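Local coordinates for amino acid ABC superfamily ATP binding cassette transporter, binding protein (Streptococcus pneumoniae, PDB 4H5G) that probably captures L-arginine outside the cell and delivers it to an amino acid ABC transporter, as expected of a family 3 extracellular solute-binding protein, at residues V15-P20 against D64-S69; S19-P24 against L150-E155; V91-I96 against L204-D209. All blocks are in the same frame, centred on the assembly; numbering follows the deposited sequence. Where two conformers were deposited one is given.

Interaction 1: residues V15-P20 against D64-S69. With ARG (arginine), chain L.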
loop_
_atom_site.group_PDB
_atom_site.type_symbol
_atom_site.label_atom_id
_atom_site.label_comp_id
_atom_site.label_asym_id
_atom_site.label_seq_id
_atom_site.Cartn_x
_atom_site.Cartn_y
_atom_site.Cartn_z
ATOM N N VAL A 15 -0.621 -12.330 -13.023
ATOM C CA VAL A 15 -0.120 -12.592 -11.670
ATOM C C VAL A 15 0.278 -11.263 -11.048
ATOM O O VAL A 15 1.072 -10.531 -11.613
ATOM C CB VAL A 15 1.085 -13.553 -11.698
ATOM C CG1 VAL A 15 1.607 -13.795 -10.284
ATOM C CG2 VAL A 15 0.694 -14.872 -12.374
ATOM N N VAL A 16 -0.292 -10.950 -9.889
ATOM C CA VAL A 16 -0.064 -9.655 -9.257
ATOM C C VAL A 16 0.521 -9.872 -7.869
ATOM O O VAL A 16 -0.102 -10.521 -7.033
ATOM C CB VAL A 16 -1.400 -8.879 -9.129
ATOM C CG1 VAL A 16 -1.204 -7.583 -8.337
ATOM C CG2 VAL A 16 -2.014 -8.593 -10.502
ATOM N N ALA A 17 1.715 -9.334 -7.630
ATOM C CA ALA A 17 2.372 -9.431 -6.324
ATOM C C ALA A 17 1.815 -8.353 -5.399
ATOM O O ALA A 17 1.688 -7.191 -5.790
ATOM C CB ALA A 17 3.871 -9.275 -6.473
ATOM N N THR A 18 1.481 -8.729 -4.169
ATOM C CA THR A 18 0.950 -7.758 -3.212
ATOM C C THR A 18 1.295 -8.173 -1.784
ATOM O O THR A 18 1.772 -9.271 -1.548
ATOM C CB THR A 18 -0.580 -7.563 -3.343
ATOM O OG1 THR A 18 -0.952 -6.327 -2.727
ATOM C CG2 THR A 18 -1.358 -8.696 -2.651
ATOM N N SER A 19 1.021 -7.277 -0.839
ATOM C CA SER A 19 1.261 -7.531 0.581
ATOM C C SER A 19 -0.020 -7.208 1.338
ATOM O O SER A 19 -0.293 -6.045 1.632
ATOM C CB SER A 19 2.425 -6.667 1.089
ATOM O OG SER A 19 2.551 -6.696 2.505
ATOM N N PRO A 20 -0.824 -8.239 1.656
ATOM C CA PRO A 20 -2.156 -7.995 2.230
ATOM C C PRO A 20 -2.159 -7.683 3.727
ATOM O O PRO A 20 -2.804 -8.394 4.501
ATOM C CB PRO A 20 -2.895 -9.304 1.944
ATOM C CG PRO A 20 -1.816 -10.333 1.984
ATOM C CD PRO A 20 -0.575 -9.674 1.427
ATOM N N ASP A 64 8.360 -5.833 1.615
ATOM C CA ASP A 64 9.756 -5.626 1.224
ATOM C C ASP A 64 10.275 -6.602 0.166
ATOM O O ASP A 64 11.399 -6.446 -0.325
ATOM C CB ASP A 64 10.712 -5.569 2.437
ATOM C CG ASP A 64 10.707 -6.833 3.268
ATOM O OD1 ASP A 64 10.023 -7.809 2.906
ATOM O OD2 ASP A 64 11.414 -6.850 4.298
ATOM N N ASN A 65 9.448 -7.575 -0.213
ATOM C CA ASN A 65 9.814 -8.473 -1.319
ATOM C C ASN A 65 8.918 -8.340 -2.547
ATOM O O ASN A 65 9.118 -9.050 -3.534
ATOM C CB ASN A 65 9.861 -9.937 -0.847
ATOM C CG ASN A 65 11.125 -10.650 -1.300
ATOM O OD1 ASN A 65 11.996 -10.047 -1.938
ATOM N ND2 ASN A 65 11.245 -11.923 -0.954
ATOM N N VAL A 66 7.946 -7.431 -2.494
ATOM C CA VAL A 66 6.997 -7.274 -3.596
ATOM C C VAL A 66 7.693 -6.810 -4.881
ATOM O O VAL A 66 7.545 -7.431 -5.943
ATOM C CB VAL A 66 5.839 -6.325 -3.201
ATOM C CG1 VAL A 66 5.087 -5.841 -4.437
ATOM C CG2 VAL A 66 4.867 -7.006 -2.225
ATOM N N LEU A 67 8.469 -5.733 -4.795
ATOM C CA LEU A 67 9.163 -5.252 -5.996
ATOM C C LEU A 67 10.220 -6.239 -6.505
ATOM O O LEU A 67 10.395 -6.427 -7.715
ATOM C CB LEU A 67 9.753 -3.859 -5.750
ATOM C CG LEU A 67 8.666 -2.788 -5.631
ATOM C CD1 LEU A 67 9.304 -1.461 -5.203
ATOM C CD2 LEU A 67 7.924 -2.610 -6.953
ATOM N N THR A 68 10.932 -6.899 -5.599
ATOM C CA THR A 68 11.935 -7.887 -5.999
ATOM C C THR A 68 11.287 -9.053 -6.749
ATOM O O THR A 68 11.833 -9.560 -7.726
ATOM C CB THR A 68 12.729 -8.406 -4.774
ATOM O OG1 THR A 68 13.474 -7.318 -4.205
ATOM C CG2 THR A 68 13.687 -9.529 -5.167
ATOM N N SER A 69 10.117 -9.484 -6.287
ATOM C CA SER A 69 9.427 -10.596 -6.951
ATOM C C SER A 69 8.974 -10.208 -8.353
ATOM O O SER A 69 8.995 -11.028 -9.266
ATOM C CB SER A 69 8.240 -11.100 -6.121
ATOM O OG SER A 69 7.205 -10.142 -6.061
HETATM N N ARG L . 3.230 3.583 0.045
HETATM C CA ARG L . 4.384 3.033 0.771
HETATM C C ARG L . 5.475 2.601 -0.183
HETATM O O ARG L . 5.253 2.404 -1.389
HETATM C CB ARG L . 3.967 1.850 1.657
HETATM C CG ARG L . 3.163 0.767 0.942
HETATM C CD ARG L . 2.979 -0.473 1.830
HETATM N NE ARG L . 2.061 -1.446 1.220
HETATM C CZ ARG L . 1.678 -2.589 1.781
HETATM N NH1 ARG L . 0.832 -3.397 1.144
HETATM N NH2 ARG L . 2.141 -2.919 2.981
HETATM O OXT ARG L . 6.625 2.444 0.237
#

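Interaction 2: residues S19-P24 against L150-E155. With ARG (arginine), chain L; SO4 (sulfate ion), chain C.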
loop_
_atom_site.group_PDB
_atom_site.type_symbol
_atom_site.label_atom_id
_atom_site.label_comp_id
_atom_site.label_asym_id
_atom_site.label_seq_id
_atom_site.Cartn_x
_atom_site.Cartn_y
_atom_site.Cartn_z
ATOM N N SER A 19 1.021 -7.277 -0.839
ATOM C CA SER A 19 1.261 -7.531 0.581
ATOM C C SER A 19 -0.020 -7.208 1.338
ATOM O O SER A 19 -0.293 -6.045 1.632
ATOM C CB SER A 19 2.425 -6.667 1.089
ATOM O OG SER A 19 2.551 -6.696 2.505
ATOM N N PRO A 20 -0.824 -8.239 1.656
ATOM C CA PRO A 20 -2.156 -7.995 2.230
ATOM C C PRO A 20 -2.159 -7.683 3.727
ATOM O O PRO A 20 -2.804 -8.394 4.501
ATOM C CB PRO A 20 -2.895 -9.304 1.944
ATOM C CG PRO A 20 -1.816 -10.333 1.984
ATOM C CD PRO A 20 -0.575 -9.674 1.427
ATOM N N ASP A 21 -1.459 -6.617 4.116
ATOM C CA ASP A 21 -1.421 -6.162 5.514
ATOM C C ASP A 21 -1.769 -4.682 5.590
ATOM O O ASP A 21 -1.274 -3.963 6.452
ATOM C CB ASP A 21 -0.023 -6.385 6.124
ATOM C CG ASP A 21 1.080 -5.610 5.384
ATOM O OD1 ASP A 21 0.813 -5.126 4.276
ATOM O OD2 ASP A 21 2.217 -5.512 5.909
ATOM N N TYR A 22 -2.647 -4.226 4.705
ATOM C CA TYR A 22 -2.726 -2.786 4.442
ATOM C C TYR A 22 -4.132 -2.349 4.021
ATOM O O TYR A 22 -4.305 -1.754 2.967
ATOM C CB TYR A 22 -1.695 -2.439 3.340
ATOM C CG TYR A 22 -0.903 -1.146 3.558
ATOM C CD1 TYR A 22 -0.244 -0.904 4.758
ATOM C CD2 TYR A 22 -0.791 -0.191 2.551
ATOM C CE1 TYR A 22 0.504 0.269 4.963
ATOM C CE2 TYR A 22 -0.057 0.989 2.745
ATOM C CZ TYR A 22 0.585 1.201 3.952
ATOM O OH TYR A 22 1.319 2.355 4.158
ATOM N N ALA A 23 -5.133 -2.652 4.845
ATOM C CA ALA A 23 -6.503 -2.196 4.587
ATOM C C ALA A 23 -6.537 -0.668 4.574
ATOM O O ALA A 23 -6.002 -0.031 5.480
ATOM C CB ALA A 23 -7.433 -2.722 5.663
ATOM N N PRO A 24 -7.236 -0.058 3.604
ATOM C CA PRO A 24 -8.183 -0.629 2.637
ATOM C C PRO A 24 -7.607 -1.010 1.276
ATOM O O PRO A 24 -8.383 -1.384 0.394
ATOM C CB PRO A 24 -9.186 0.519 2.448
ATOM C CG PRO A 24 -8.302 1.723 2.524
ATOM C CD PRO A 24 -7.291 1.417 3.602
ATOM N N LEU A 150 9.712 -2.790 10.867
ATOM C CA LEU A 150 9.081 -4.104 10.951
ATOM C C LEU A 150 8.640 -4.563 9.579
ATOM O O LEU A 150 8.222 -3.762 8.757
ATOM C CB LEU A 150 7.886 -4.034 11.901
ATOM C CG LEU A 150 8.360 -3.727 13.325
ATOM C CD1 LEU A 150 7.220 -3.189 14.167
ATOM C CD2 LEU A 150 8.955 -4.969 13.961
ATOM N N THR A 151 8.724 -5.861 9.326
ATOM C CA THR A 151 8.357 -6.378 8.006
ATOM C C THR A 151 6.863 -6.235 7.700
ATOM O O THR A 151 6.488 -5.818 6.612
ATOM C CB THR A 151 8.755 -7.860 7.889
ATOM O OG1 THR A 151 10.169 -7.990 8.090
ATOM C CG2 THR A 151 8.404 -8.399 6.527
ATOM N N ASN A 152 6.018 -6.587 8.668
ATOM C CA ASN A 152 4.555 -6.659 8.505
ATOM C C ASN A 152 3.871 -5.492 9.220
ATOM O O ASN A 152 4.167 -5.238 10.388
ATOM C CB ASN A 152 4.055 -7.985 9.110
ATOM C CG ASN A 152 2.579 -8.274 8.819
ATOM O OD1 ASN A 152 1.668 -7.752 9.480
ATOM N ND2 ASN A 152 2.345 -9.147 7.854
ATOM N N MET A 153 2.955 -4.797 8.546
ATOM C CA MET A 153 2.269 -3.653 9.166
ATOM C C MET A 153 1.405 -4.056 10.356
ATOM O O MET A 153 1.291 -3.302 11.323
ATOM C CB MET A 153 1.435 -2.865 8.142
ATOM C CG MET A 153 0.705 -1.656 8.756
ATOM S SD MET A 153 1.824 -0.512 9.608
ATOM C CE MET A 153 2.701 0.168 8.210
ATOM N N GLY A 154 0.794 -5.237 10.290
ATOM C CA GLY A 154 -0.010 -5.734 11.406
ATOM C C GLY A 154 0.813 -5.875 12.671
ATOM O O GLY A 154 0.329 -5.606 13.778
ATOM N N GLU A 155 2.068 -6.296 12.515
ATOM C CA GLU A 155 2.962 -6.433 13.668
ATOM C C GLU A 155 3.322 -5.065 14.246
ATOM O O GLU A 155 3.404 -4.906 15.469
ATOM C CB GLU A 155 4.222 -7.236 13.306
ATOM C CG GLU A 155 5.298 -7.271 14.398
ATOM C CD GLU A 155 4.853 -7.960 15.687
ATOM O OE1 GLU A 155 3.885 -8.748 15.656
ATOM O OE2 GLU A 155 5.485 -7.715 16.742
HETATM N N ARG L . 3.230 3.583 0.045
HETATM C CA ARG L . 4.384 3.033 0.771
HETATM C C ARG L . 5.475 2.601 -0.183
HETATM O O ARG L . 5.253 2.404 -1.389
HETATM C CB ARG L . 3.967 1.850 1.657
HETATM C CG ARG L . 3.163 0.767 0.942
HETATM C CD ARG L . 2.979 -0.473 1.830
HETATM N NE ARG L . 2.061 -1.446 1.220
HETATM C CZ ARG L . 1.678 -2.589 1.781
HETATM N NH1 ARG L . 0.832 -3.397 1.144
HETATM N NH2 ARG L . 2.141 -2.919 2.981
HETATM O OXT ARG L . 6.625 2.444 0.237
HETATM S S SO4 C . 10.728 -8.539 11.596
HETATM O O1 SO4 C . 9.762 -7.469 11.390
HETATM O O2 SO4 C . 11.977 -7.976 12.112
HETATM O O3 SO4 C . 10.172 -9.487 12.561
HETATM O O4 SO4 C . 10.999 -9.220 10.326
HETATM O O HOH W 1 4.300 -7.076 4.736
#

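Interaction 3: residues V91-I96 against L204-D209. With ACT (acetate ion), chain G.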
loop_
_atom_site.group_PDB
_atom_site.type_symbol
_atom_site.label_atom_id
_atom_site.label_comp_id
_atom_site.label_asym_id
_atom_site.label_seq_id
_atom_site.Cartn_x
_atom_site.Cartn_y
_atom_site.Cartn_z
ATOM N N VAL A 91 14.360 1.597 -11.686
ATOM C CA VAL A 91 14.369 0.137 -11.820
ATOM C C VAL A 91 13.103 -0.400 -12.482
ATOM O O VAL A 91 13.163 -1.354 -13.252
ATOM C CB VAL A 91 14.525 -0.539 -10.431
ATOM C CG1 VAL A 91 14.536 -2.075 -10.562
ATOM C CG2 VAL A 91 15.776 -0.041 -9.734
ATOM N N PHE A 92 11.965 0.226 -12.184
ATOM C CA PHE A 92 10.671 -0.201 -12.712
ATOM C C PHE A 92 10.003 0.886 -13.536
ATOM O O PHE A 92 10.343 2.060 -13.413
ATOM C CB PHE A 92 9.735 -0.554 -11.548
ATOM C CG PHE A 92 10.295 -1.603 -10.646
ATOM C CD1 PHE A 92 10.183 -2.939 -10.984
ATOM C CD2 PHE A 92 10.960 -1.254 -9.489
ATOM C CE1 PHE A 92 10.716 -3.915 -10.171
ATOM C CE2 PHE A 92 11.500 -2.233 -8.670
ATOM C CZ PHE A 92 11.373 -3.566 -9.021
ATOM N N ASP A 93 9.057 0.488 -14.377
ATOM C CA ASP A 93 8.146 1.465 -14.954
ATOM C C ASP A 93 6.905 1.482 -14.112
ATOM O O ASP A 93 6.613 0.519 -13.407
ATOM C CB ASP A 93 7.800 1.116 -16.392
ATOM C CG ASP A 93 8.881 1.546 -17.369
ATOM O OD1 ASP A 93 9.756 2.368 -17.013
ATOM O OD2 ASP A 93 8.836 1.073 -18.515
ATOM N N PHE A 94 6.175 2.588 -14.154
ATOM C CA PHE A 94 4.942 2.658 -13.385
ATOM C C PHE A 94 3.809 3.095 -14.279
ATOM O O PHE A 94 4.007 3.833 -15.259
ATOM C CB PHE A 94 5.062 3.654 -12.221
ATOM C CG PHE A 94 5.834 3.127 -11.041
ATOM C CD1 PHE A 94 7.201 3.319 -10.951
ATOM C CD2 PHE A 94 5.186 2.443 -10.019
ATOM C CE1 PHE A 94 7.915 2.835 -9.861
ATOM C CE2 PHE A 94 5.893 1.958 -8.925
ATOM C CZ PHE A 94 7.258 2.160 -8.846
ATOM N N SER A 95 2.618 2.644 -13.913
ATOM C CA SER A 95 1.383 3.102 -14.535
ATOM C C SER A 95 1.213 4.558 -14.135
ATOM O O SER A 95 1.922 5.059 -13.255
ATOM C CB SER A 95 0.200 2.297 -13.992
ATOM O OG SER A 95 -0.089 2.680 -12.668
ATOM N N ILE A 96 0.271 5.240 -14.780
ATOM C CA ILE A 96 -0.199 6.523 -14.263
ATOM C C ILE A 96 -0.689 6.303 -12.823
ATOM O O ILE A 96 -1.066 5.195 -12.451
ATOM C CB ILE A 96 -1.320 7.106 -15.148
ATOM C CG1 ILE A 96 -2.542 6.183 -15.156
ATOM C CG2 ILE A 96 -0.779 7.398 -16.562
ATOM C CD1 ILE A 96 -3.721 6.714 -15.995
ATOM N N LEU A 204 5.577 -2.164 -13.041
ATOM C CA LEU A 204 5.860 -3.164 -14.089
ATOM C C LEU A 204 7.356 -3.250 -14.304
ATOM O O LEU A 204 8.080 -2.313 -13.998
ATOM C CB LEU A 204 5.237 -2.741 -15.425
ATOM C CG LEU A 204 3.776 -2.313 -15.453
ATOM C CD1 LEU A 204 3.639 -0.784 -15.230
ATOM C CD2 LEU A 204 3.116 -2.743 -16.776
ATOM N N ARG A 205 7.828 -4.353 -14.876
ATOM C CA ARG A 205 9.228 -4.383 -15.301
ATOM C C ARG A 205 9.418 -3.394 -16.453
ATOM O O ARG A 205 8.471 -3.083 -17.179
ATOM C CB ARG A 205 9.667 -5.800 -15.707
ATOM C CG ARG A 205 9.801 -6.768 -14.515
ATOM C CD ARG A 205 10.344 -8.132 -14.952
ATOM N NE ARG A 205 9.442 -8.779 -15.908
ATOM C CZ ARG A 205 8.361 -9.477 -15.571
ATOM N NH1 ARG A 205 8.048 -9.637 -14.290
ATOM N NH2 ARG A 205 7.602 -10.024 -16.517
ATOM N N LYS A 206 10.636 -2.892 -16.619
ATOM C CA LYS A 206 10.895 -1.938 -17.705
ATOM C C LYS A 206 10.644 -2.559 -19.073
ATOM O O LYS A 206 10.651 -3.775 -19.208
ATOM C CB LYS A 206 12.311 -1.364 -17.596
ATOM C CG LYS A 206 12.460 -0.447 -16.395
ATOM C CD LYS A 206 13.487 0.638 -16.635
ATOM C CE LYS A 206 13.459 1.676 -15.532
ATOM N NZ LYS A 206 12.441 2.728 -15.770
ATOM N N ASN A 207 10.394 -1.717 -20.071
ATOM C CA ASN A 207 10.085 -2.177 -21.428
ATOM C C ASN A 207 8.847 -3.063 -21.507
ATOM O O ASN A 207 8.834 -4.064 -22.218
ATOM C CB ASN A 207 11.289 -2.895 -22.058
ATOM C CG ASN A 207 12.550 -2.066 -22.007
ATOM O OD1 ASN A 207 12.515 -0.850 -22.202
ATOM N ND2 ASN A 207 13.674 -2.717 -21.715
ATOM N N SER A 208 7.814 -2.689 -20.763
ATOM C CA SER A 208 6.535 -3.383 -20.815
ATOM C C SER A 208 5.462 -2.418 -21.309
ATOM O O SER A 208 4.347 -2.392 -20.770
ATOM C CB SER A 208 6.158 -3.924 -19.430
ATOM O OG SER A 208 7.166 -4.770 -18.901
ATOM N N ASP A 209 5.799 -1.617 -22.319
ATOM C CA ASP A 209 4.896 -0.544 -22.767
ATOM C C ASP A 209 3.523 -1.016 -23.208
ATOM O O ASP A 209 2.525 -0.319 -22.993
ATOM C CB ASP A 209 5.531 0.272 -23.899
ATOM C CG ASP A 209 6.726 1.099 -23.433
ATOM O OD1 ASP A 209 6.959 1.182 -22.214
ATOM O OD2 ASP A 209 7.421 1.673 -24.297
HETATM C C ACT G . 9.780 -9.311 -19.101
HETATM O O ACT G . 10.390 -8.315 -18.641
HETATM O OXT ACT G . 8.652 -9.089 -19.597
HETATM C CH3 ACT G . 10.367 -10.691 -19.060
HETATM O O HOH W 2 12.340 -3.584 -14.372
HETATM O O HOH W 3 7.038 -0.428 -19.352
#

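Interaction 1: residues V15-P20 against D64-S69
The flat groups of Ala17, Thr18 and Ser19 that meet Val66 are peptide units, and each turns one face to the helix. CG2 of Val66 sits almost straight above the peptide that joins Thr18 to Ser19, 3.8 Å from Thr18 C. Its sister methyl, CG1, lies over the preceding peptide, 3.9 Å from Ala17 O. Val66 thus straddles two successive peptides, one methyl on each. With CG1 anti to the backbone N (chi1 164°) and CG2 beside it, both branches reach the strand end. CG1 also meets the Ala17 methyl, CB to CG1 being 4.2 Å, and CG2 touches Ser19 CB. Ala17 CB also meets a hydroxyl: Ser69 OG approaches it to 3.5 Å in the conformer given. That hydroxyl is turned back on its own helix and donates to Val66 O at 2.7 Å, tilted 27° from the carbonyl plane. It therefore presents a bonded oxygen to the alanine methyl. The side chain of Thr18 points away from the helix and is bonded to Val79 O.

Strand 13-18 is the middle strand of a parallel sheet. Val16 is paired with Glu57 and Leu59 on one side, and Ala17 with Leu77 on the other. Helix 66-71 belongs to the crossover between the flanking strands 55-60 and 77-78, so it passes over the central strand. Ser19, the last residue that Val66 touches, uses its backbone O to accept from NH1 of the bound arginine at 2.9 Å. No hydrogen bond links strand to helix here. The chemistry implies close, buried van der Waals packing of methyls on peptide faces; the strand's backbone bonds go to its neighbouring strands, and the loop residue Ser19 turns its carbonyl to the ligand.

Interaction 2: residues S19-P24 against L150-E155
Asp21 and Met153 bring their backbones together, CA to CA 5.8 Å, where the loop after an inverse gamma turn centred on Pro20 meets the start of helix 153-162. Asp21 spans the gap with its carboxylate. OD2 accepts from Met153 N at 2.8 Å in a nearly straight bond (177°), met on the anti side and 34° out of the carboxylate plane. OD1 takes NH2 of the bound arginine at 2.9 Å, so the two oxygens serve helix and ligand separately. The helix start, whose N-H groups point outward, would favour the negative charge. Asn152 caps the same end weakly, its OD1 2.8 Å from Gly154 N. A water bridges Asp21 OD2 to Thr151 O, and Gln129 also binds that carbonyl.

Tyr22 offers two sides of its ring. The ligand guanidinium lies over one face, NE 3.4 Å above the plane and displaced toward the rim. In the ring plane, at the edge, Met153 CE stands 3.9 Å from Tyr22 CE1. Bends at its second and third torsions fold the methionine round to bring its methyl there. Tyr22 OH is bonded to Asp171, which also accepts from the arginine. An aromatic face and a carboxylate around the guanidinium, joined to a helix start across the cleft, are consistent with the closed, ligand-bound form of a type II periplasmic binding protein.

Interaction 3: residues V91-I96 against L204-D209
A short antiparallel ribbon, strand 92-94 beside strand 203-205, carries this contact between Asp93 and Leu204. The two form a hydrogen-bonded pair: Leu204 N gives to Asp93 O at 2.9 Å (169°), and Asp93 N gives to Leu204 O at 3.0 Å. Leu204 O also lies in the plane of the Phe92 ring, at its edge, 3.7 Å from CD1. The ring itself packs on Leu67 and Leu70 of helix 66-71. Farther along, Leu204 CD1 reaches over the strand to Ser95 N at 3.8 Å.

Lys206 supplies the ionic part. Its aliphatic chain runs past Val91 O, with CG 3.3 Å away, and a bend at its last torsion (chi4 -85°) brings NZ back over the strand. NZ forms a salt bridge with Asp93 OD1 at 3.0 Å, the two side chains crossing at about a right angle. It also gives to Phe92 O at 3.2 Å, from above the carbonyl plane, and to Lys89 O. Three oxygens therefore hold the ammonium, two of them backbone carbonyls. The other carboxylate oxygen, Asp93 OD2, stands 4.1 Å from Asp209 OD1; a water donates to both and accepts from Ser208 N, which should ease the repulsion. A second water joins Val91 O to Lys206 N where the strands separate. Arg205 turns away, NH1 bonded to Ala75 O and Leu70 O.

The chain leaves for the second lobe soon after 91-96 and has returned from it shortly before 204-209, so the ribbon lies next to the paired interlobe crossovers typical of the type II periplasmic binding fold.

From the N terminus, strand 13-18 and the loop after it open interactions 1 and 2, which share Ser19 and Pro20. Interaction 1 closes first, when helix 66-71 returns over the strand within the first lobe. Interaction 2 closes much later, at the start of helix 153-162, so its loop is the longer and contains that of interaction 1, and it joins the two lobes beside the bound arginine. Interaction 3 opens at 91-96, after interaction 1 has closed, and ends at 204-209; it therefore crosses interaction 2. Leu67 O touches Phe92 CZ, linking interactions 1 and 3 through helix 66-71, whereas interactions 2 and 3 have centres about 24 Å apart.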